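Local coordinates for protein N-glycosylase/DNA lyase (Methanocaldococcus jannaschii, PDB 3FHF) that is an archaeal DNA glycosylase/lyase of the helix-hairpin-helix superfamily, in the 8-oxoguanine DNA glycosylase family, at residues Y99-V113 with R123-Y135. Sequence-based numbering, arbitrary orientation. Where two conformers were deposited one is given.
Sequences YIVLARRFKNIKDIV and REFLVRNIKGIGY
F106 offers one face of its ring to the edge of F125, a T-shaped pair with centroids 5.2 Å apart and planes at 88°. CZ of F125 stands over that face, near the rim. The opposite face of F106 carries CG of R105, from its own segment. F125 also takes CD1 of I109 at its edge, while CG2 of I112 meets it obliquely, 3.6 Å from F125 CE1. F125 reaches this place with CG anti to its backbone N (chi1 154°). The Y99 ring has CA of G132 over one face, a CH-pi contact 3.7 Å from the ring centroid. The backbone C of K131 lies over the same face. G132 is in a type II turn from I130 to I133, with a positive phi of 96°. Having no side chain, it lets its CA lie directly against the ring.

The R105 guanidinium lies with CE2 of F106 over the centre of one face. NH1 donates to L102 O at 2.7 Å, in the guanidinium plane but from above the carbonyl plane. NH2 links the 3-10 turn weakly to the carbonyl O of N129, the last residue of helix 119-129. K131 NZ lies 3.8 Å from R105 NH2, a like-charge approach that is probably unfavourable. A water donates to both Y99 O and K131 O, bridging the two backbones. N129 ND2 returns to F125 O, in the carbonyl plane.

Deeper in, I109 CD1 packs 4.0 Å from L126 CD2, and A103 CB rests against I130 CG2. Helix 119-129, the I130-I133 turn and helix 135-144 form the helix-hairpin-helix motif. Helix 93-103 packs on its turn, and helix 109-115 on F125 and L126 of its first helix. Helix 41-54 backs I100, I109 and I133, and helix 135-144 packs on L126 and I133.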
ATOM      1  N   TYR A  99       2.692   0.984  18.036  1.00 27.70           N
ATOM      2  CA  TYR A  99       2.827  -0.048  17.012  1.00 26.78           C
ATOM      3  C   TYR A  99       4.253  -0.091  16.469  1.00 25.92           C
ATOM      4  O   TYR A  99       4.852  -1.163  16.328  1.00 23.58           O
ATOM      5  CB  TYR A  99       1.877   0.209  15.842  1.00 26.55           C
ATOM      6  CG  TYR A  99       0.402   0.178  16.176  1.00 30.41           C
ATOM      7  CD1 TYR A  99      -0.093  -0.635  17.196  1.00 31.01           C
ATOM      8  CD2 TYR A  99      -0.510   0.928  15.431  1.00 31.74           C
ATOM      9  CE1 TYR A  99      -1.464  -0.699  17.465  1.00 33.39           C
ATOM     10  CE2 TYR A  99      -1.879   0.868  15.691  1.00 34.31           C
ATOM     11  CZ  TYR A  99      -2.345   0.055  16.708  1.00 34.17           C
ATOM     12  OH  TYR A  99      -3.696   0.003  16.962  1.00 37.56           O
ATOM     13  N   ILE A 100       4.788   1.085  16.158  1.00 24.01           N
ATOM     14  CA  ILE A 100       6.135   1.194  15.618  1.00 24.78           C
ATOM     15  C   ILE A 100       7.186   0.615  16.555  1.00 24.37           C
ATOM     16  O   ILE A 100       8.036  -0.174  16.133  1.00 25.61           O
ATOM     17  CB  ILE A 100       6.477   2.667  15.295  1.00 24.05           C
ATOM     18  CG1 ILE A 100       5.607   3.142  14.127  1.00 22.23           C
ATOM     19  CG2 ILE A 100       7.960   2.804  14.957  1.00 23.61           C
ATOM     20  CD1 ILE A 100       5.721   4.622  13.812  1.00 20.09           C
ATOM     21  N   VAL A 101       7.131   1.004  17.823  1.00 24.27           N
ATOM     22  CA  VAL A 101       8.087   0.511  18.808  1.00 22.81           C
ATOM     23  C   VAL A 101       8.005  -1.009  18.912  1.00 22.57           C
ATOM     24  O   VAL A 101       9.031  -1.695  18.948  1.00 22.02           O
ATOM     25  CB  VAL A 101       7.819   1.124  20.209  1.00 24.96           C
ATOM     26  CG1 VAL A 101       8.790   0.546  21.230  1.00 23.37           C
ATOM     27  CG2 VAL A 101       7.954   2.645  20.148  1.00 23.29           C
ATOM     28  N   LEU A 102       6.784  -1.532  18.965  1.00 22.71           N
ATOM     29  CA  LEU A 102       6.578  -2.976  19.063  1.00 23.54           C
ATOM     30  C   LEU A 102       7.119  -3.702  17.835  1.00 23.30           C
ATOM     31  O   LEU A 102       7.656  -4.807  17.945  1.00 24.38           O
ATOM     32  CB  LEU A 102       5.090  -3.296  19.220  1.00 23.10           C
ATOM     33  CG  LEU A 102       4.429  -2.840  20.523  1.00 25.58           C
ATOM     34  CD1 LEU A 102       2.929  -3.081  20.453  1.00 22.59           C
ATOM     35  CD2 LEU A 102       5.051  -3.586  21.698  1.00 26.65           C
ATOM     36  N   ALA A 103       6.982  -3.077  16.668  1.00 20.64           N
ATOM     37  CA  ALA A 103       7.451  -3.676  15.424  1.00 19.83           C
ATOM     38  C   ALA A 103       8.962  -3.803  15.398  1.00 19.73           C
ATOM     39  O   ALA A 103       9.514  -4.516  14.564  1.00 20.25           O
ATOM     40  CB  ALA A 103       6.983  -2.847  14.231  1.00 19.58           C
ATOM     41  N   ARG A 104       9.633  -3.116  16.313  1.00 20.38           N
ATOM     42  CA  ARG A 104      11.088  -3.150  16.354  1.00 21.83           C
ATOM     43  C   ARG A 104      11.691  -4.531  16.590  1.00 22.23           C
ATOM     44  O   ARG A 104      12.859  -4.755  16.276  1.00 23.60           O
ATOM     45  CB  ARG A 104      11.599  -2.162  17.402  1.00 23.24           C
ATOM     46  CG  ARG A 104      11.411  -0.716  16.977  1.00 23.84           C
ATOM     47  CD  ARG A 104      11.808   0.258  18.064  1.00 24.98           C
ATOM     48  NE  ARG A 104      11.571   1.640  17.654  1.00 24.89           N
ATOM     49  CZ  ARG A 104      11.743   2.689  18.453  1.00 26.94           C
ATOM     50  NH1 ARG A 104      12.150   2.509  19.703  1.00 23.94           N
ATOM     51  NH2 ARG A 104      11.516   3.915  18.000  1.00 24.92           N
ATOM     52  N   ARG A 105      10.909  -5.462  17.129  1.00 22.31           N
ATOM     53  CA  ARG A 105      11.438  -6.802  17.359  1.00 23.00           C
ATOM     54  C   ARG A 105      11.645  -7.525  16.030  1.00 22.76           C
ATOM     55  O   ARG A 105      12.272  -8.587  15.983  1.00 21.42           O
ATOM     56  CB  ARG A 105      10.511  -7.611  18.280  1.00 22.27           C
ATOM     57  CG  ARG A 105       9.114  -7.888  17.755  1.00 22.77           C
ATOM     58  CD  ARG A 105       8.278  -8.490  18.872  1.00 20.93           C
ATOM     59  NE  ARG A 105       6.988  -9.016  18.433  1.00 22.78           N
ATOM     60  CZ  ARG A 105       6.010  -8.287  17.904  1.00 22.81           C
ATOM     61  NH1 ARG A 105       6.159  -6.984  17.736  1.00 23.69           N
ATOM     62  NH2 ARG A 105       4.874  -8.869  17.549  1.00 23.36           N
ATOM     63  N   PHE A 106      11.121  -6.925  14.958  1.00 22.94           N
ATOM     64  CA  PHE A 106      11.236  -7.455  13.600  1.00 21.97           C
ATOM     65  C   PHE A 106      11.998  -6.447  12.723  1.00 22.24           C
ATOM     66  O   PHE A 106      11.830  -6.436  11.501  1.00 22.26           O
ATOM     67  CB  PHE A 106       9.844  -7.673  12.983  1.00 21.26           C
ATOM     68  CG  PHE A 106       8.982  -8.677  13.718  1.00 22.61           C
ATOM     69  CD1 PHE A 106       9.389  -9.997  13.865  1.00 21.52           C
ATOM     70  CD2 PHE A 106       7.747  -8.302  14.241  1.00 23.49           C
ATOM     71  CE1 PHE A 106       8.576 -10.927  14.524  1.00 21.90           C
ATOM     72  CE2 PHE A 106       6.931  -9.226  14.902  1.00 23.08           C
ATOM     73  CZ  PHE A 106       7.348 -10.538  15.042  1.00 21.70           C
ATOM     74  N   LYS A 107      12.834  -5.611  13.340  0.50 20.87           N
ATOM     75  CA  LYS A 107      13.565  -4.591  12.590  0.50 21.33           C
ATOM     76  C   LYS A 107      14.323  -5.098  11.364  0.50 21.43           C
ATOM     77  O   LYS A 107      14.544  -4.342  10.417  0.50 21.93           O
ATOM     78  CB  LYS A 107      14.515  -3.804  13.508  0.50 21.85           C
ATOM     79  CG  LYS A 107      15.692  -4.575  14.076  0.50 21.48           C
ATOM     80  CD  LYS A 107      16.623  -3.623  14.828  0.50 21.88           C
ATOM     81  CE  LYS A 107      17.816  -4.344  15.434  0.50 21.86           C
ATOM     82  NZ  LYS A 107      17.396  -5.299  16.489  0.50 20.80           N
ATOM     83  N   ASN A 108      14.732  -6.361  11.373  1.00 19.99           N
ATOM     84  CA  ASN A 108      15.425  -6.920  10.219  1.00 19.84           C
ATOM     85  C   ASN A 108      14.326  -7.490   9.321  1.00 18.40           C
ATOM     86  O   ASN A 108      14.372  -8.640   8.896  1.00 14.84           O
ATOM     87  CB  ASN A 108      16.402  -8.007  10.664  1.00 19.27           C
ATOM     88  CG  ASN A 108      15.717  -9.166  11.362  1.00 20.70           C
ATOM     89  OD1 ASN A 108      14.808  -8.969  12.176  1.00 20.86           O
ATOM     90  ND2 ASN A 108      16.165 -10.384  11.064  1.00 17.27           N
ATOM     91  N   ILE A 109      13.339  -6.643   9.042  1.00 17.92           N
ATOM     92  CA  ILE A 109      12.172  -7.011   8.254  1.00 16.76           C
ATOM     93  C   ILE A 109      12.464  -7.483   6.827  1.00 17.15           C
ATOM     94  O   ILE A 109      11.713  -8.283   6.274  1.00 17.26           O
ATOM     95  CB  ILE A 109      11.140  -5.830   8.260  1.00 17.96           C
ATOM     96  CG1 ILE A 109       9.763  -6.339   7.840  1.00 18.08           C
ATOM     97  CG2 ILE A 109      11.612  -4.687   7.351  1.00 13.77           C
ATOM     98  CD1 ILE A 109       9.205  -7.427   8.761  1.00 20.30           C
ATOM     99  N   LYS A 110      13.551  -7.013   6.221  1.00 16.03           N
ATOM    100  CA  LYS A 110      13.870  -7.460   4.868  1.00 16.43           C
ATOM    101  C   LYS A 110      14.263  -8.939   4.873  1.00 17.49           C
ATOM    102  O   LYS A 110      13.758  -9.727   4.077  1.00 17.58           O
ATOM    103  CB  LYS A 110      15.006  -6.618   4.265  1.00 18.36           C
ATOM    104  CG  LYS A 110      15.400  -7.058   2.858  1.00 17.17           C
ATOM    105  CD  LYS A 110      16.492  -6.183   2.267  1.00 23.08           C
ATOM    106  CE  LYS A 110      16.903  -6.691   0.885  1.00 22.65           C
ATOM    107  NZ  LYS A 110      17.950  -5.836   0.251  1.00 28.57           N
ATOM    108  N   ASP A 111      15.162  -9.325   5.776  1.00 19.43           N
ATOM    109  CA  ASP A 111      15.585 -10.720   5.852  1.00 19.80           C
ATOM    110  C   ASP A 111      14.410 -11.644   6.168  1.00 16.68           C
ATOM    111  O   ASP A 111      14.325 -12.745   5.640  1.00 16.50           O
ATOM    112  CB  ASP A 111      16.669 -10.896   6.917  1.00 24.37           C
ATOM    113  CG  ASP A 111      17.875 -10.025   6.660  1.00 27.47           C
ATOM    114  OD1 ASP A 111      18.272  -9.890   5.483  1.00 31.14           O
ATOM    115  OD2 ASP A 111      18.428  -9.480   7.635  1.00 32.19           O
ATOM    116  N   ILE A 112      13.511 -11.191   7.035  1.00 15.14           N
ATOM    117  CA  ILE A 112      12.343 -11.985   7.396  1.00 14.31           C
ATOM    118  C   ILE A 112      11.422 -12.152   6.188  1.00 15.01           C
ATOM    119  O   ILE A 112      11.039 -13.267   5.835  1.00 14.94           O
ATOM    120  CB  ILE A 112      11.522 -11.312   8.521  1.00 15.79           C
ATOM    121  CG1 ILE A 112      12.330 -11.276   9.819  1.00 15.18           C
ATOM    122  CG2 ILE A 112      10.208 -12.068   8.724  1.00 14.84           C
ATOM    123  CD1 ILE A 112      11.712 -10.397  10.909  1.00 16.68           C
ATOM    124  N   VAL A 113      11.059 -11.035   5.566  1.00 14.36           N
ATOM    125  CA  VAL A 113      10.168 -11.070   4.406  1.00 13.50           C
ATOM    126  C   VAL A 113      10.712 -11.908   3.244  1.00 13.02           C
ATOM    127  O   VAL A 113       9.972 -12.675   2.627  1.00 10.51           O
ATOM    128  CB  VAL A 113       9.852  -9.625   3.906  1.00 13.54           C
ATOM    129  CG1 VAL A 113       9.196  -9.656   2.526  1.00 12.35           C
ATOM    130  CG2 VAL A 113       8.918  -8.935   4.895  1.00 12.58           C
ATOM    131  N   ARG A 123       2.861 -11.865   3.539  1.00 14.55           N
ATOM    132  CA  ARG A 123       1.761 -10.993   3.944  1.00 15.37           C
ATOM    133  C   ARG A 123       1.060 -11.563   5.174  1.00 16.86           C
ATOM    134  O   ARG A 123       0.719 -10.826   6.105  1.00 17.64           O
ATOM    135  CB  ARG A 123       0.746 -10.837   2.809  1.00 15.27           C
ATOM    136  CG  ARG A 123      -0.434  -9.933   3.180  1.00 15.04           C
ATOM    137  CD  ARG A 123      -1.214  -9.456   1.965  1.00 14.22           C
ATOM    138  NE  ARG A 123      -1.756 -10.555   1.179  1.00 13.12           N
ATOM    139  CZ  ARG A 123      -2.377 -10.406   0.016  1.00 13.71           C
ATOM    140  NH1 ARG A 123      -2.547  -9.194  -0.504  1.00 16.00           N
ATOM    141  NH2 ARG A 123      -2.806 -11.471  -0.644  1.00 14.38           N
ATOM    142  N   GLU A 124       0.853 -12.879   5.171  1.00 18.55           N
ATOM    143  CA  GLU A 124       0.206 -13.564   6.291  1.00 20.04           C
ATOM    144  C   GLU A 124       0.985 -13.311   7.579  1.00 17.77           C
ATOM    145  O   GLU A 124       0.402 -13.087   8.640  1.00 17.16           O
ATOM    146  CB  GLU A 124       0.139 -15.079   6.038  1.00 23.80           C
ATOM    147  CG  GLU A 124      -0.812 -15.527   4.925  1.00 30.96           C
ATOM    148  CD  GLU A 124      -0.750 -17.033   4.680  1.00 33.81           C
ATOM    149  OE1 GLU A 124      -0.591 -17.784   5.662  1.00 35.22           O
ATOM    150  OE2 GLU A 124      -0.869 -17.469   3.512  1.00 37.51           O
ATOM    151  N   PHE A 125       2.311 -13.366   7.492  1.00 16.87           N
ATOM    152  CA  PHE A 125       3.134 -13.127   8.669  1.00 15.70           C
ATOM    153  C   PHE A 125       3.004 -11.688   9.162  1.00 16.64           C
ATOM    154  O   PHE A 125       2.904 -11.437  10.370  1.00 17.41           O
ATOM    155  CB  PHE A 125       4.605 -13.429   8.378  1.00 17.18           C
ATOM    156  CG  PHE A 125       5.551 -12.673   9.259  1.00 16.96           C
ATOM    157  CD1 PHE A 125       6.169 -11.512   8.802  1.00 17.01           C
ATOM    158  CD2 PHE A 125       5.767 -13.078  10.574  1.00 15.87           C
ATOM    159  CE1 PHE A 125       6.988 -10.757   9.642  1.00 18.90           C
ATOM    160  CE2 PHE A 125       6.580 -12.333  11.422  1.00 18.05           C
ATOM    161  CZ  PHE A 125       7.194 -11.166  10.957  1.00 17.86           C
ATOM    162  N   LEU A 126       3.017 -10.743   8.227  1.00 15.62           N
ATOM    163  CA  LEU A 126       2.914  -9.331   8.583  1.00 16.04           C
ATOM    164  C   LEU A 126       1.609  -9.042   9.315  1.00 16.02           C
ATOM    165  O   LEU A 126       1.598  -8.387  10.364  1.00 16.58           O
ATOM    166  CB  LEU A 126       3.023  -8.455   7.324  1.00 13.61           C
ATOM    167  CG  LEU A 126       4.387  -8.482   6.618  1.00 14.29           C
ATOM    168  CD1 LEU A 126       4.271  -7.805   5.251  1.00 14.25           C
ATOM    169  CD2 LEU A 126       5.430  -7.779   7.486  1.00 10.67           C
ATOM    170  N   VAL A 127       0.506  -9.533   8.768  1.00 15.30           N
ATOM    171  CA  VAL A 127      -0.793  -9.303   9.388  1.00 18.03           C
ATOM    172  C   VAL A 127      -0.901  -9.924  10.784  1.00 18.17           C
ATOM    173  O   VAL A 127      -1.239  -9.242  11.750  1.00 16.79           O
ATOM    174  CB  VAL A 127      -1.934  -9.862   8.510  1.00 19.31           C
ATOM    175  CG1 VAL A 127      -3.281  -9.602   9.178  1.00 19.20           C
ATOM    176  CG2 VAL A 127      -1.890  -9.213   7.128  1.00 17.68           C
ATOM    177  N   ARG A 128      -0.583 -11.211  10.887  1.00 20.53           N
ATOM    178  CA  ARG A 128      -0.680 -11.938  12.154  1.00 19.72           C
ATOM    179  C   ARG A 128       0.247 -11.512  13.298  1.00 22.04           C
ATOM    180  O   ARG A 128      -0.139 -11.569  14.466  1.00 20.41           O
ATOM    181  CB  ARG A 128      -0.474 -13.432  11.892  1.00 20.99           C
ATOM    182  CG  ARG A 128      -1.545 -14.074  11.031  1.00 23.84           C
ATOM    183  CD  ARG A 128      -2.843 -14.207  11.800  1.00 27.25           C
ATOM    184  NE  ARG A 128      -2.715 -15.141  12.918  1.00 28.77           N
ATOM    185  CZ  ARG A 128      -3.619 -15.270  13.885  1.00 31.26           C
ATOM    186  NH1 ARG A 128      -4.714 -14.517  13.872  1.00 30.52           N
ATOM    187  NH2 ARG A 128      -3.435 -16.157  14.858  1.00 28.30           N
ATOM    188  N   ASN A 129       1.463 -11.080  12.975  1.00 20.50           N
ATOM    189  CA  ASN A 129       2.423 -10.720  14.018  1.00 21.06           C
ATOM    190  C   ASN A 129       2.619  -9.253  14.343  1.00 20.51           C
ATOM    191  O   ASN A 129       3.001  -8.914  15.462  1.00 21.77           O
ATOM    192  CB  ASN A 129       3.782 -11.337  13.683  1.00 20.09           C
ATOM    193  CG  ASN A 129       3.785 -12.853  13.839  1.00 23.27           C
ATOM    194  OD1 ASN A 129       4.106 -13.381  14.906  1.00 22.92           O
ATOM    195  ND2 ASN A 129       3.401 -13.557  12.780  1.00 21.83           N
ATOM    196  N   ILE A 130       2.372  -8.375  13.380  1.00 19.92           N
ATOM    197  CA  ILE A 130       2.579  -6.955  13.623  1.00 20.80           C
ATOM    198  C   ILE A 130       1.303  -6.163  13.872  1.00 20.73           C
ATOM    199  O   ILE A 130       0.478  -6.002  12.979  1.00 19.99           O
ATOM    200  CB  ILE A 130       3.351  -6.316  12.452  1.00 20.10           C
ATOM    201  CG1 ILE A 130       4.601  -7.147  12.152  1.00 21.20           C
ATOM    202  CG2 ILE A 130       3.747  -4.888  12.799  1.00 20.44           C
ATOM    203  CD1 ILE A 130       5.439  -6.611  11.013  1.00 19.90           C
ATOM    204  N   LYS A 131       1.145  -5.675  15.099  1.00 22.86           N
ATOM    205  CA  LYS A 131      -0.022  -4.877  15.466  1.00 23.36           C
ATOM    206  C   LYS A 131       0.009  -3.571  14.681  1.00 22.54           C
ATOM    207  O   LYS A 131       1.061  -2.943  14.547  1.00 24.07           O
ATOM    208  CB  LYS A 131      -0.014  -4.577  16.970  1.00 26.92           C
ATOM    209  CG  LYS A 131      -0.481  -5.738  17.845  1.00 30.70           C
ATOM    210  CD  LYS A 131       0.425  -5.923  19.063  1.00 31.95           C
ATOM    211  CE  LYS A 131       1.733  -6.598  18.658  1.00 32.79           C
ATOM    212  NZ  LYS A 131       2.742  -6.686  19.749  1.00 27.19           N
ATOM    213  N   GLY A 132      -1.142  -3.163  14.163  1.00 20.71           N
ATOM    214  CA  GLY A 132      -1.194  -1.939  13.389  1.00 21.25           C
ATOM    215  C   GLY A 132      -1.084  -2.241  11.905  1.00 21.85           C
ATOM    216  O   GLY A 132      -1.164  -1.334  11.068  1.00 21.81           O
ATOM    217  N   ILE A 133      -0.901  -3.520  11.580  1.00 18.83           N
ATOM    218  CA  ILE A 133      -0.786  -3.949  10.188  1.00 19.40           C
ATOM    219  C   ILE A 133      -1.876  -4.941   9.807  1.00 19.58           C
ATOM    220  O   ILE A 133      -1.845  -6.086  10.250  1.00 21.56           O
ATOM    221  CB  ILE A 133       0.568  -4.651   9.907  1.00 17.65           C
ATOM    222  CG1 ILE A 133       1.736  -3.697  10.158  1.00 14.99           C
ATOM    223  CG2 ILE A 133       0.587  -5.177   8.466  1.00 16.76           C
ATOM    224  CD1 ILE A 133       1.891  -2.612   9.129  1.00 18.80           C
ATOM    225  N   GLY A 134      -2.826  -4.502   8.983  1.00 17.93           N
ATOM    226  CA  GLY A 134      -3.883  -5.383   8.515  1.00 18.38           C
ATOM    227  C   GLY A 134      -3.547  -5.807   7.091  1.00 17.87           C
ATOM    228  O   GLY A 134      -2.444  -5.510   6.610  1.00 17.22           O
ATOM    229  N   TYR A 135      -4.467  -6.481   6.401  1.00 16.39           N
ATOM    230  CA  TYR A 135      -4.175  -6.909   5.032  1.00 16.75           C
ATOM    231  C   TYR A 135      -3.897  -5.750   4.084  1.00 16.60           C
ATOM    232  O   TYR A 135      -3.050  -5.863   3.190  1.00 15.40           O
ATOM    233  CB  TYR A 135      -5.294  -7.796   4.464  1.00 17.15           C
ATOM    234  CG  TYR A 135      -5.065  -9.263   4.765  1.00 21.89           C
ATOM    235  CD1 TYR A 135      -5.448  -9.812   5.988  1.00 24.66           C
ATOM    236  CD2 TYR A 135      -4.361 -10.072   3.872  1.00 23.52           C
ATOM    237  CE1 TYR A 135      -5.129 -11.131   6.321  1.00 26.07           C
ATOM    238  CE2 TYR A 135      -4.032 -11.391   4.195  1.00 26.93           C
ATOM    239  CZ  TYR A 135      -4.417 -11.909   5.422  1.00 27.33           C
ATOM    240  OH  TYR A 135      -4.065 -13.195   5.761  1.00 30.83           O
TER
HETATM  241  O   HOH W   1       3.210  -3.190  16.039  1.00 26.13           O